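Local coordinates for protein minor fimbrium tip subunit Mfa3 (Porphyromonas gingivalis ATCC 33277, PDB 5NF4) that serves as a tip subunit of the minor (Mfa1) fimbriae, surface filaments that mediate biofilm formation and adhesion to host cells and other oral bacteria, at residues 262-267 against 287-292; 197-202 against 276-281; 134-139 against 162-167; 73-78 against 82-87. All coordinates share one frame; numbering follows the deposited sequence.

The four contacts fall into two groups at opposite sides of the chain's centre. Contact 4, the hairpin 71-78/84-91, comes first along the chain, followed by contact 3, where helix 132-140 lies on strand 161-170. Their centres are about 10 Å apart, and Met135 packs on Leu75 and Phe77. Contacts 1 and 2 make up the second group, their centres about 12 Å apart, and are interleaved in sequence. Strands 277-282 and 287-291 join them as antiparallel neighbours. About 39 Å separates the centres of contacts 2 and 4. Strand 180-205 bridges the groups, pairing with 161-170 near contact 3 and supplying 197-202 to contact 2, which links the two beta-rich halves of this tip protein.

Contact 1: 262-267 against 287-292; sequences KWWGNT and VYDVPI
Trp264 lays its indole against the ring of Pro291, and this pair carries most of the contact. The chain approaches through Lys262, whose ammonium is turned elsewhere, to Glu230. Trp263 then opens a type II beta turn that closes at Asn266, with Asn266 N donating to Trp263 O at 2.7 Å. Trp264 stands at the second position of that turn. Its CG lies opposite the backbone N (chi1 -176°), which sends the indole out from the loop toward strand 287-291. There Pro291 CG sits over one face of the ring, 3.5 Å from Trp264 CD2. Measured to the centroid of the six-membered ring, Pro291 CG is 3.7 Å away and 20° off the normal, a CH-pi contact. Pro291 CB reaches Trp264 CE3 at 3.9 Å. Farther out on the benzo ring, Trp264 CZ2 meets Asp289 CB at 4.0 Å, an oblique approach with the carboxylate plane steeply inclined to the indole. The carboxylate itself is engaged by Arg279, while Phe277 meets Trp264 edge-to-face. Gly265 follows with phi 84°, the left-handed conformation suited to the third position of the turn. No hydrogen bond links the two segments, so the loop meets the strand through carbon surfaces: dispersion and the CH-pi term hold the indole on the proline, and the acid's methylene, rather than its charge, completes the touch.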
loop_
_atom_site.group_PDB
_atom_site.type_symbol
_atom_site.label_atom_id
_atom_site.label_comp_id
_atom_site.label_asym_id
_atom_site.label_seq_id
_atom_site.Cartn_x
_atom_site.Cartn_y
_atom_site.Cartn_z
ATOM N N LYS A 262 -12.016 -8.391 17.254
ATOM C CA LYS A 262 -11.081 -7.730 18.177
ATOM C C LYS A 262 -11.305 -6.221 18.270
ATOM O O LYS A 262 -11.827 -5.606 17.338
ATOM C CB LYS A 262 -9.636 -7.987 17.719
ATOM C CG LYS A 262 -9.241 -9.442 17.729
ATOM C CD LYS A 262 -7.845 -9.677 17.218
ATOM C CE LYS A 262 -7.575 -11.184 17.257
ATOM N NZ LYS A 262 -6.287 -11.572 16.679
ATOM N N TRP A 263 -10.862 -5.605 19.374
ATOM C CA TRP A 263 -10.785 -4.165 19.427
ATOM C C TRP A 263 -9.719 -3.771 20.435
ATOM O O TRP A 263 -9.173 -4.634 21.107
ATOM C CB TRP A 263 -12.131 -3.533 19.777
ATOM C CG TRP A 263 -12.756 -3.913 21.082
ATOM C CD1 TRP A 263 -12.581 -3.286 22.283
ATOM C CD2 TRP A 263 -13.688 -4.975 21.319
ATOM N NE1 TRP A 263 -13.336 -3.898 23.253
ATOM C CE2 TRP A 263 -14.026 -4.939 22.691
ATOM C CE3 TRP A 263 -14.263 -5.962 20.510
ATOM C CZ2 TRP A 263 -14.916 -5.840 23.274
ATOM C CZ3 TRP A 263 -15.149 -6.876 21.099
ATOM C CH2 TRP A 263 -15.467 -6.797 22.468
ATOM N N TRP A 264 -9.437 -2.473 20.504
ATOM C CA TRP A 264 -8.389 -1.931 21.355
ATOM C C TRP A 264 -8.603 -2.398 22.778
ATOM O O TRP A 264 -9.674 -2.218 23.344
ATOM C CB TRP A 264 -8.389 -0.399 21.285
ATOM C CG TRP A 264 -7.284 0.278 22.044
ATOM C CD1 TRP A 264 -7.383 0.949 23.236
ATOM C CD2 TRP A 264 -5.913 0.352 21.651
ATOM N NE1 TRP A 264 -6.146 1.439 23.610
ATOM C CE2 TRP A 264 -5.227 1.078 22.653
ATOM C CE3 TRP A 264 -5.193 -0.137 20.553
ATOM C CZ2 TRP A 264 -3.855 1.334 22.576
ATOM C CZ3 TRP A 264 -3.845 0.112 20.475
ATOM C CH2 TRP A 264 -3.186 0.853 21.472
ATOM N N GLY A 265 -7.590 -3.015 23.363
ATOM C CA GLY A 265 -7.728 -3.503 24.714
ATOM C C GLY A 265 -8.376 -4.872 24.771
ATOM O O GLY A 265 -8.564 -5.408 25.854
ATOM N N ASN A 266 -8.717 -5.425 23.609
ATOM C CA ASN A 266 -9.340 -6.752 23.519
ATOM C C ASN A 266 -8.856 -7.482 22.276
ATOM O O ASN A 266 -9.664 -7.886 21.426
ATOM C CB ASN A 266 -10.873 -6.631 23.491
ATOM C CG ASN A 266 -11.567 -7.982 23.548
ATOM O OD1 ASN A 266 -11.177 -8.850 24.312
ATOM N ND2 ASN A 266 -12.583 -8.170 22.715
ATOM N N THR A 267 -7.545 -7.660 22.153
ATOM C CA THR A 267 -6.999 -8.369 21.002
ATOM C C THR A 267 -6.466 -9.743 21.404
ATOM O O THR A 267 -6.092 -10.522 20.553
ATOM C CB THR A 267 -5.846 -7.602 20.333
ATOM O OG1 THR A 267 -4.732 -7.582 21.225
ATOM C CG2 THR A 267 -6.246 -6.176 20.016
ATOM N N VAL A 287 2.367 10.314 27.533
ATOM C CA VAL A 287 2.283 9.469 26.366
ATOM C C VAL A 287 0.822 9.248 26.001
ATOM O O VAL A 287 -0.016 9.036 26.864
ATOM C CB VAL A 287 2.998 8.118 26.629
ATOM C CG1 VAL A 287 2.948 7.231 25.402
ATOM C CG2 VAL A 287 4.444 8.354 27.036
ATOM N N TYR A 288 0.519 9.304 24.707
ATOM C CA TYR A 288 -0.827 9.123 24.203
ATOM C C TYR A 288 -0.769 8.116 23.098
ATOM O O TYR A 288 0.022 8.274 22.166
ATOM C CB TYR A 288 -1.402 10.430 23.666
ATOM C CG TYR A 288 -1.503 11.532 24.694
ATOM C CD1 TYR A 288 -0.437 12.399 24.924
ATOM C CD2 TYR A 288 -2.673 11.726 25.417
ATOM C CE1 TYR A 288 -0.530 13.426 25.862
ATOM C CE2 TYR A 288 -2.779 12.745 26.338
ATOM C CZ TYR A 288 -1.702 13.588 26.563
ATOM O OH TYR A 288 -1.828 14.589 27.470
ATOM N N ASP A 289 -1.600 7.085 23.191
ATOM C CA ASP A 289 -1.681 6.085 22.132
ATOM C C ASP A 289 -2.948 6.294 21.323
ATOM O O ASP A 289 -4.042 6.441 21.864
ATOM C CB ASP A 289 -1.652 4.681 22.706
ATOM C CG ASP A 289 -0.302 4.314 23.311
ATOM O OD1 ASP A 289 0.730 4.877 22.898
ATOM O OD2 ASP A 289 -0.275 3.424 24.181
ATOM N N VAL A 290 -2.777 6.344 20.011
ATOM C CA VAL A 290 -3.863 6.639 19.102
ATOM C C VAL A 290 -3.988 5.463 18.150
ATOM O O VAL A 290 -3.196 5.321 17.235
ATOM C CB VAL A 290 -3.622 7.910 18.324
ATOM C CG1 VAL A 290 -4.819 8.247 17.393
ATOM C CG2 VAL A 290 -3.336 9.074 19.301
ATOM N N PRO A 291 -4.959 4.592 18.391
ATOM C CA PRO A 291 -5.171 3.464 17.466
ATOM C C PRO A 291 -5.560 3.977 16.091
ATOM O O PRO A 291 -6.295 4.958 15.984
ATOM C CB PRO A 291 -6.312 2.671 18.126
ATOM C CG PRO A 291 -6.317 3.107 19.547
ATOM C CD PRO A 291 -5.922 4.571 19.502
ATOM N N ILE A 292 -5.073 3.301 15.060
ATOM C CA ILE A 292 -5.363 3.640 13.672
ATOM C C ILE A 292 -6.520 2.763 13.196
ATOM O O ILE A 292 -6.529 1.564 13.466
ATOM C CB ILE A 292 -4.098 3.443 12.825
ATOM C CG1 ILE A 292 -3.017 4.430 13.279
ATOM C CG2 ILE A 292 -4.398 3.625 11.344
ATOM C CD1 ILE A 292 -1.635 4.056 12.791
#

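Contact 2: 197-202 against 276-281; sequences AKLDVN and NFFRLT
Val201 and Phe278 meet head-on, the methyl of one over the ring face of the other. Val201 CG2 stands 4.1 Å from the centroid of the Phe278 ring and 8° off its normal, so the CH-pi contact is almost perfectly centred; the nearest ring atom is Phe278 CZ, at 4.1 Å. The second touch comes from Leu199, whose CD1 lies 4.2 Å from Phe278 CD2 and approaches obliquely. Leu199 and Val201, two residues apart on one strand, thus present their side chains on the same side and receive the ring together. The aromatic gets there by a first torsion of 62°, which lodges CG between the backbone N and the carbonyl carbon. On the valine, CG2 is opposite the carbonyl carbon, leaving that methyl to meet the ring. Leu280 adds CD2 at the ring edge, in its plane, from within Phe278's own strand. Beyond this apolar shell, Asp200 projects away from the ring, and Asn202 ND2 donates to its OD1 at 2.9 Å from above the carboxylate plane. His325 and Gln248 also bond to that carboxylate. The contact is a buried cross-layer one, with Phe278 bridging from strand 277-282 to strand 180-205. Tyr328 meets its ring edge-to-face, Ile330 of the same strand 324-332 packs on both Phe278 and Val201, Ile213 of strand 210-216 touches Val201 and Leu280, and Val290 of strand 287-291 lies beside Phe278.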
loop_
_atom_site.group_PDB
_atom_site.type_symbol
_atom_site.label_atom_id
_atom_site.label_comp_id
_atom_site.label_asym_id
_atom_site.label_seq_id
_atom_site.Cartn_x
_atom_site.Cartn_y
_atom_site.Cartn_z
ATOM N N ALA A 197 0.349 1.687 3.232
ATOM C CA ALA A 197 -0.497 2.837 3.543
ATOM C C ALA A 197 0.391 4.009 3.993
ATOM O O ALA A 197 1.529 3.799 4.389
ATOM C CB ALA A 197 -1.519 2.478 4.648
ATOM N N LYS A 198 -0.134 5.227 3.912
ATOM C CA LYS A 198 0.586 6.422 4.346
ATOM C C LYS A 198 -0.059 6.953 5.609
ATOM O O LYS A 198 -1.277 7.175 5.651
ATOM C CB LYS A 198 0.572 7.454 3.230
ATOM C CG LYS A 198 1.226 8.793 3.528
ATOM C CD LYS A 198 1.189 9.692 2.294
ATOM C CE LYS A 198 1.828 11.036 2.546
ATOM N NZ LYS A 198 1.992 11.808 1.289
ATOM N N LEU A 199 0.770 7.162 6.633
ATOM C CA LEU A 199 0.316 7.721 7.885
ATOM C C LEU A 199 0.799 9.154 7.947
ATOM O O LEU A 199 1.982 9.418 7.769
ATOM C CB LEU A 199 0.853 6.916 9.066
ATOM C CG LEU A 199 0.569 7.491 10.457
ATOM C CD1 LEU A 199 -0.940 7.480 10.769
ATOM C CD2 LEU A 199 1.325 6.707 11.500
ATOM N N ASP A 200 -0.137 10.066 8.187
ATOM C CA ASP A 200 0.061 11.481 7.992
ATOM C C ASP A 200 -0.425 12.205 9.244
ATOM O O ASP A 200 -1.619 12.386 9.416
ATOM C CB ASP A 200 -0.725 11.908 6.741
ATOM C CG ASP A 200 -0.389 13.286 6.251
ATOM O OD1 ASP A 200 0.110 14.123 7.034
ATOM O OD2 ASP A 200 -0.654 13.540 5.046
ATOM N N VAL A 201 0.492 12.582 10.133
ATOM C CA VAL A 201 0.129 13.203 11.412
ATOM C C VAL A 201 0.522 14.684 11.457
ATOM O O VAL A 201 1.686 15.062 11.308
ATOM C CB VAL A 201 0.778 12.431 12.586
ATOM C CG1 VAL A 201 0.440 13.073 13.911
ATOM C CG2 VAL A 201 0.313 10.976 12.588
ATOM N N ASN A 202 -0.490 15.521 11.666
ATOM C CA ASN A 202 -0.336 16.953 11.616
ATOM C C ASN A 202 -0.680 17.615 12.943
ATOM O O ASN A 202 -1.788 17.447 13.459
ATOM C CB ASN A 202 -1.217 17.524 10.506
ATOM C CG ASN A 202 -0.855 16.960 9.125
ATOM O OD1 ASN A 202 -0.052 17.546 8.399
ATOM N ND2 ASN A 202 -1.410 15.816 8.789
ATOM N N ASN A 276 -2.484 -1.453 14.630
ATOM C CA ASN A 276 -1.508 -0.387 14.449
ATOM C C ASN A 276 -1.903 0.844 15.247
ATOM O O ASN A 276 -3.068 1.218 15.275
ATOM C CB ASN A 276 -1.396 0.006 12.974
ATOM C CG ASN A 276 -0.793 -1.072 12.106
ATOM O OD1 ASN A 276 -0.982 -2.298 12.304
ATOM N ND2 ASN A 276 -0.051 -0.626 11.145
ATOM N N PHE A 277 -0.949 1.481 15.918
ATOM C CA PHE A 277 -1.257 2.733 16.579
ATOM C C PHE A 277 -0.043 3.620 16.557
ATOM O O PHE A 277 1.075 3.131 16.360
ATOM C CB PHE A 277 -1.714 2.500 18.035
ATOM C CG PHE A 277 -0.644 1.933 18.949
ATOM C CD1 PHE A 277 -0.394 0.562 18.986
ATOM C CD2 PHE A 277 0.070 2.760 19.828
ATOM C CE1 PHE A 277 0.571 0.023 19.855
ATOM C CE2 PHE A 277 1.007 2.231 20.673
ATOM C CZ PHE A 277 1.256 0.867 20.710
ATOM N N PHE A 278 -0.254 4.920 16.748
ATOM C CA PHE A 278 0.885 5.796 16.924
ATOM C C PHE A 278 0.853 6.350 18.334
ATOM O O PHE A 278 -0.205 6.532 18.944
ATOM C CB PHE A 278 0.981 6.905 15.852
ATOM C CG PHE A 278 -0.168 7.878 15.794
ATOM C CD1 PHE A 278 -0.108 9.080 16.471
ATOM C CD2 PHE A 278 -1.261 7.641 14.971
ATOM C CE1 PHE A 278 -1.146 10.017 16.373
ATOM C CE2 PHE A 278 -2.301 8.576 14.879
ATOM C CZ PHE A 278 -2.240 9.756 15.570
ATOM N N ARG A 279 2.055 6.487 18.859
ATOM C CA ARG A 279 2.288 6.960 20.216
ATOM C C ARG A 279 2.888 8.353 20.215
ATOM O O ARG A 279 3.958 8.572 19.649
ATOM C CB ARG A 279 3.202 5.973 20.917
ATOM C CG ARG A 279 3.735 6.466 22.231
ATOM C CD ARG A 279 4.465 5.351 22.944
ATOM N NE ARG A 279 3.540 4.331 23.426
ATOM C CZ ARG A 279 3.778 3.020 23.427
ATOM N NH1 ARG A 279 4.917 2.533 22.939
ATOM N NH2 ARG A 279 2.858 2.191 23.914
ATOM N N LEU A 280 2.198 9.298 20.856
ATOM C CA LEU A 280 2.694 10.655 20.989
ATOM C C LEU A 280 3.239 10.812 22.358
ATOM O O LEU A 280 2.523 10.583 23.323
ATOM C CB LEU A 280 1.588 11.683 20.793
ATOM C CG LEU A 280 0.748 11.614 19.530
ATOM C CD1 LEU A 280 -0.415 12.544 19.744
ATOM C CD2 LEU A 280 1.568 12.042 18.346
ATOM N N THR A 281 4.494 11.235 22.433
ATOM C CA THR A 281 5.130 11.547 23.692
ATOM C C THR A 281 5.419 13.024 23.779
ATOM O O THR A 281 6.038 13.598 22.869
ATOM C CB THR A 281 6.431 10.767 23.862
ATOM O OG1 THR A 281 6.125 9.380 23.805
ATOM C CG2 THR A 281 7.079 11.070 25.210
#

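Contact 3: 134-139 against 162-167; sequences DMNHFM and SRMYSN. With FMT (formic acid), chain C.
Helix 132-140 lies against beta strands here, and Met139 and Asn136, one turn apart, make its contact with strand 161-170. Met139 CE touches Ser162 CB at 4.1 Å. The methionine chain folds at both chi2 (-63°) and chi3 (-79°), carrying its methyl to the strand. Ser162 meets it with carbon, while its hydroxyl bonds to Leu224 O. Asn136 OD1 faces the methyl of Met164, 4.2 Å from CE, the two side chains crossing at about a right angle. Such helix-on-sheet packing uses alternate strand residues: Ser162 and Met164 both point to the helix, and Arg163 between them points away. The neighbouring strand 109-117 shares the surface, with Phe114 touching Asn136 and Met164, and Val116 touching Met139. On the helix's exposed side, His137 ND1 donates a nearly straight hydrogen bond, 167° at the hydrogen, to O2 of a formic acid molecule at 3.0 Å. That oxygen lies in the imidazole plane, and the formic acid probably comes from the crystallisation liquor.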
loop_
_atom_site.group_PDB
_atom_site.type_symbol
_atom_site.label_atom_id
_atom_site.label_comp_id
_atom_site.label_asym_id
_atom_site.label_seq_id
_atom_site.Cartn_x
_atom_site.Cartn_y
_atom_site.Cartn_z
ATOM N N ASP A 134 2.332 -20.572 -10.575
ATOM C CA ASP A 134 3.538 -19.958 -10.031
ATOM C C ASP A 134 3.328 -18.476 -9.789
ATOM O O ASP A 134 3.805 -17.910 -8.812
ATOM C CB ASP A 134 4.733 -20.125 -10.958
ATOM C CG ASP A 134 5.160 -21.571 -11.126
ATOM O OD1 ASP A 134 4.893 -22.394 -10.240
ATOM O OD2 ASP A 134 5.758 -21.883 -12.175
ATOM N N MET A 135 2.658 -17.837 -10.734
ATOM C CA MET A 135 2.461 -16.398 -10.678
ATOM C C MET A 135 1.622 -16.022 -9.452
ATOM O O MET A 135 1.963 -15.098 -8.684
ATOM C CB MET A 135 1.772 -15.888 -11.962
ATOM C CG MET A 135 1.555 -14.360 -11.973
ATOM S SD MET A 135 3.020 -13.443 -12.324
ATOM C CE MET A 135 3.288 -12.575 -10.777
ATOM N N ASN A 136 0.531 -16.741 -9.241
ATOM C CA ASN A 136 -0.270 -16.507 -8.048
ATOM C C ASN A 136 0.479 -16.807 -6.734
ATOM O O ASN A 136 0.332 -16.056 -5.773
ATOM C CB ASN A 136 -1.555 -17.290 -8.110
ATOM C CG ASN A 136 -2.574 -16.614 -9.041
ATOM O OD1 ASN A 136 -2.823 -15.413 -8.926
ATOM N ND2 ASN A 136 -3.122 -17.363 -9.973
ATOM N N HIS A 137 1.271 -17.874 -6.700
ATOM C CA HIS A 137 2.105 -18.127 -5.512
ATOM C C HIS A 137 3.032 -16.946 -5.264
ATOM O O HIS A 137 3.194 -16.505 -4.103
ATOM C CB HIS A 137 2.909 -19.436 -5.665
ATOM C CG HIS A 137 2.098 -20.691 -5.473
ATOM N ND1 HIS A 137 1.210 -20.877 -4.431
ATOM C CD2 HIS A 137 2.075 -21.844 -6.187
ATOM C CE1 HIS A 137 0.662 -22.082 -4.530
ATOM N NE2 HIS A 137 1.170 -22.688 -5.585
ATOM N N PHE A 138 3.651 -16.420 -6.321
ATOM C CA PHE A 138 4.572 -15.305 -6.195
ATOM C C PHE A 138 3.856 -14.081 -5.636
ATOM O O PHE A 138 4.376 -13.401 -4.735
ATOM C CB PHE A 138 5.211 -14.975 -7.561
ATOM C CG PHE A 138 6.266 -13.896 -7.516
ATOM C CD1 PHE A 138 5.907 -12.545 -7.580
ATOM C CD2 PHE A 138 7.609 -14.226 -7.373
ATOM C CE1 PHE A 138 6.893 -11.551 -7.551
ATOM C CE2 PHE A 138 8.589 -13.248 -7.314
ATOM C CZ PHE A 138 8.243 -11.909 -7.398
ATOM N N MET A 139 2.671 -13.786 -6.166
ATOM C CA MET A 139 1.895 -12.654 -5.655
ATOM C C MET A 139 1.529 -12.773 -4.159
ATOM O O MET A 139 1.350 -11.763 -3.483
ATOM C CB MET A 139 0.595 -12.470 -6.414
ATOM C CG MET A 139 0.774 -12.157 -7.884
ATOM S SD MET A 139 1.627 -10.618 -8.334
ATOM C CE MET A 139 0.280 -9.493 -8.084
ATOM N N SER A 162 1.640 -3.152 -7.126
ATOM C CA SER A 162 1.145 -4.169 -8.034
ATOM C C SER A 162 -0.257 -3.915 -8.497
ATOM O O SER A 162 -0.994 -3.079 -7.949
ATOM C CB SER A 162 1.195 -5.517 -7.344
ATOM O OG SER A 162 0.319 -5.471 -6.228
ATOM N N ARG A 163 -0.642 -4.667 -9.515
ATOM C CA ARG A 163 -2.033 -4.702 -9.899
ATOM C C ARG A 163 -2.241 -5.953 -10.724
ATOM O O ARG A 163 -1.330 -6.378 -11.426
ATOM C CB ARG A 163 -2.411 -3.446 -10.674
ATOM C CG ARG A 163 -3.910 -3.237 -10.839
ATOM C CD ARG A 163 -4.590 -2.791 -9.576
ATOM N NE ARG A 163 -6.018 -2.772 -9.826
ATOM C CZ ARG A 163 -6.717 -1.707 -10.194
ATOM N NH1 ARG A 163 -6.143 -0.515 -10.304
ATOM N NH2 ARG A 163 -8.013 -1.843 -10.435
ATOM N N MET A 164 -3.404 -6.570 -10.586
ATOM C CA MET A 164 -3.741 -7.687 -11.456
ATOM C C MET A 164 -5.152 -7.562 -11.985
ATOM O O MET A 164 -6.069 -7.050 -11.314
ATOM C CB MET A 164 -3.512 -9.035 -10.741
ATOM C CG MET A 164 -4.365 -9.364 -9.580
ATOM S SD MET A 164 -3.999 -11.045 -8.960
ATOM C CE MET A 164 -4.922 -12.013 -10.161
ATOM N N TYR A 165 -5.321 -8.015 -13.234
ATOM C CA TYR A 165 -6.605 -7.985 -13.913
ATOM C C TYR A 165 -6.868 -9.376 -14.479
ATOM O O TYR A 165 -6.100 -9.864 -15.304
ATOM C CB TYR A 165 -6.600 -6.957 -15.042
ATOM C CG TYR A 165 -6.207 -5.550 -14.635
ATOM C CD1 TYR A 165 -7.147 -4.654 -14.134
ATOM C CD2 TYR A 165 -4.901 -5.115 -14.765
ATOM C CE1 TYR A 165 -6.789 -3.369 -13.785
ATOM C CE2 TYR A 165 -4.544 -3.820 -14.449
ATOM C CZ TYR A 165 -5.474 -2.957 -13.956
ATOM O OH TYR A 165 -5.118 -1.665 -13.623
ATOM N N SER A 166 -7.957 -9.994 -14.059
ATOM C CA SER A 166 -8.272 -11.349 -14.468
ATOM C C SER A 166 -9.316 -11.427 -15.583
ATOM O O SER A 166 -10.139 -10.522 -15.773
ATOM C CB SER A 166 -8.767 -12.144 -13.259
ATOM O OG SER A 166 -9.935 -11.535 -12.779
ATOM N N ASN A 167 -9.252 -12.528 -16.320
ATOM C CA ASN A 167 -10.192 -12.823 -17.383
ATOM C C ASN A 167 -10.480 -11.618 -18.307
ATOM O O ASN A 167 -11.632 -11.249 -18.542
ATOM C CB ASN A 167 -11.503 -13.366 -16.780
ATOM C CG ASN A 167 -12.360 -14.107 -17.820
ATOM O OD1 ASN A 167 -11.845 -14.606 -18.827
ATOM N ND2 ASN A 167 -13.663 -14.198 -17.568
HETATM C C FMT C . 0.383 -19.040 -0.818
HETATM O O1 FMT C . 0.943 -19.671 0.067
HETATM O O2 FMT C . 0.679 -19.223 -1.997
#

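Contact 4: 73-78 against 82-87; sequences AMLVFD and GEKVAE
Phe77 turns its CG opposite the carbonyl carbon (chi1 -58°), while Lys84 starts opposite its backbone N and then bends at chi2 and chi3, bringing the lysine's methylenes beside the ring. Lys84 CB and CD each lie 3.8 Å from Phe77 CE2, and Gly82 O sits at the ring edge, 3.4 Å from Phe77 CD2. The lysine's ammonium travels on to Glu87, forming a salt bridge of 2.8 Å between Lys84 NZ and Glu87 OE1, and also bonds to Ile129 O. Leu75 runs alongside Glu87, pointing the same way, with Leu75 CD2 3.6 Å from Glu87 OE1. The hairpin backbone carries a classic beta bulge: Val85 and Ala86 both face Val76. Val76 O takes a firm bond from Val85 N at 2.8 Å and a weak one from Ala86 N, while Val76 N donates to Ala86 O. Val76 CG1 meets Val85 CG2 at 3.8 Å. Near the turn, Asp78 N donates to Glu83 O, 2.8 Å away and in the carbonyl plane, and Asp78's carboxylate pairs with Arg111. Val76 O therefore serves two amides at the bulge, one of them weakly, and the Lys84-Glu87 ion pair, which probably offsets both charges, lies beside Leu75, while the lysine's methylenes pack on Phe77.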
loop_
_atom_site.group_PDB
_atom_site.type_symbol
_atom_site.label_atom_id
_atom_site.label_comp_id
_atom_site.label_asym_id
_atom_site.label_seq_id
_atom_site.Cartn_x
_atom_site.Cartn_y
_atom_site.Cartn_z
ATOM N N ALA A 73 7.386 -5.166 -14.064
ATOM C CA ALA A 73 7.224 -6.433 -14.769
ATOM C C ALA A 73 5.766 -6.660 -15.081
ATOM O O ALA A 73 4.893 -6.416 -14.253
ATOM C CB ALA A 73 7.759 -7.588 -13.961
ATOM N N MET A 74 5.503 -7.107 -16.306
ATOM C CA MET A 74 4.174 -7.494 -16.700
ATOM C C MET A 74 4.266 -8.952 -17.108
ATOM O O MET A 74 5.146 -9.292 -17.911
ATOM C CB MET A 74 3.655 -6.655 -17.885
ATOM C CG MET A 74 2.211 -7.027 -18.242
ATOM S SD MET A 74 1.633 -6.284 -19.787
ATOM C CE MET A 74 2.692 -7.214 -20.896
ATOM N N LEU A 75 3.379 -9.777 -16.575
ATOM C CA LEU A 75 3.306 -11.191 -16.953
ATOM C C LEU A 75 1.844 -11.515 -17.274
ATOM O O LEU A 75 0.919 -11.167 -16.523
ATOM C CB LEU A 75 3.860 -12.096 -15.850
ATOM C CG LEU A 75 5.331 -11.896 -15.483
ATOM C CD1 LEU A 75 5.431 -10.926 -14.316
ATOM C CD2 LEU A 75 6.035 -13.238 -15.156
ATOM N N VAL A 76 1.648 -12.184 -18.410
ATOM C CA VAL A 76 0.324 -12.420 -18.971
ATOM C C VAL A 76 0.133 -13.918 -19.166
ATOM O O VAL A 76 1.034 -14.615 -19.677
ATOM C CB VAL A 76 0.139 -11.686 -20.324
ATOM C CG1 VAL A 76 -1.350 -11.729 -20.695
ATOM C CG2 VAL A 76 0.668 -10.251 -20.247
ATOM N N PHE A 77 -0.992 -14.424 -18.695
ATOM C CA PHE A 77 -1.279 -15.848 -18.752
ATOM C C PHE A 77 -2.632 -16.147 -19.356
ATOM O O PHE A 77 -3.564 -15.370 -19.220
ATOM C CB PHE A 77 -1.234 -16.465 -17.343
ATOM C CG PHE A 77 0.079 -16.276 -16.660
ATOM C CD1 PHE A 77 0.328 -15.086 -15.976
ATOM C CD2 PHE A 77 1.083 -17.226 -16.739
ATOM C CE1 PHE A 77 1.532 -14.847 -15.400
ATOM C CE2 PHE A 77 2.322 -16.982 -16.097
ATOM C CZ PHE A 77 2.524 -15.809 -15.438
ATOM N N ASP A 78 -2.754 -17.298 -19.998
ATOM C CA ASP A 78 -4.074 -17.728 -20.468
ATOM C C ASP A 78 -4.963 -17.978 -19.250
ATOM O O ASP A 78 -4.558 -18.704 -18.344
ATOM C CB ASP A 78 -3.947 -18.990 -21.300
ATOM C CG ASP A 78 -5.253 -19.380 -21.976
ATOM O OD1 ASP A 78 -6.100 -20.004 -21.311
ATOM O OD2 ASP A 78 -5.433 -19.059 -23.167
ATOM N N GLY A 82 -3.623 -21.411 -17.996
ATOM C CA GLY A 82 -2.543 -20.941 -17.124
ATOM C C GLY A 82 -1.194 -20.770 -17.808
ATOM O O GLY A 82 -0.194 -20.395 -17.170
ATOM N N GLU A 83 -1.154 -21.019 -19.112
ATOM C CA GLU A 83 0.059 -20.856 -19.891
ATOM C C GLU A 83 0.533 -19.397 -19.899
ATOM O O GLU A 83 -0.266 -18.489 -20.074
ATOM C CB GLU A 83 -0.178 -21.318 -21.325
ATOM C CG GLU A 83 1.073 -21.232 -22.191
ATOM C CD GLU A 83 0.828 -21.487 -23.686
ATOM O OE1 GLU A 83 -0.318 -21.373 -24.172
ATOM O OE2 GLU A 83 1.823 -21.796 -24.368
ATOM N N LYS A 84 1.835 -19.175 -19.746
ATOM C CA LYS A 84 2.386 -17.826 -19.939
ATOM C C LYS A 84 2.309 -17.473 -21.397
ATOM O O LYS A 84 2.826 -18.211 -22.230
ATOM C CB LYS A 84 3.836 -17.739 -19.451
ATOM C CG LYS A 84 4.419 -16.344 -19.527
ATOM C CD LYS A 84 5.271 -15.990 -18.283
ATOM C CE LYS A 84 6.478 -16.900 -18.119
ATOM N NZ LYS A 84 7.623 -16.313 -17.306
ATOM N N VAL A 85 1.647 -16.366 -21.724
ATOM C CA VAL A 85 1.511 -15.979 -23.142
ATOM C C VAL A 85 2.193 -14.659 -23.514
ATOM O O VAL A 85 2.290 -14.326 -24.695
ATOM C CB VAL A 85 0.037 -15.914 -23.552
ATOM C CG1 VAL A 85 -0.601 -17.296 -23.418
ATOM C CG2 VAL A 85 -0.728 -14.878 -22.753
ATOM N N ALA A 86 2.712 -13.926 -22.535
ATOM C CA ALA A 86 3.498 -12.725 -22.830
ATOM C C ALA A 86 4.142 -12.246 -21.544
ATOM O O ALA A 86 3.637 -12.529 -20.478
ATOM C CB ALA A 86 2.632 -11.607 -23.420
ATOM N N GLU A 87 5.248 -11.530 -21.658
ATOM C CA GLU A 87 5.815 -10.870 -20.492
ATOM C C GLU A 87 6.675 -9.729 -20.962
ATOM O O GLU A 87 7.132 -9.682 -22.123
ATOM C CB GLU A 87 6.596 -11.859 -19.617
ATOM C CG GLU A 87 7.861 -12.397 -20.192
ATOM C CD GLU A 87 8.519 -13.453 -19.294
ATOM O OE1 GLU A 87 7.998 -13.724 -18.187
ATOM O OE2 GLU A 87 9.563 -14.008 -19.691
#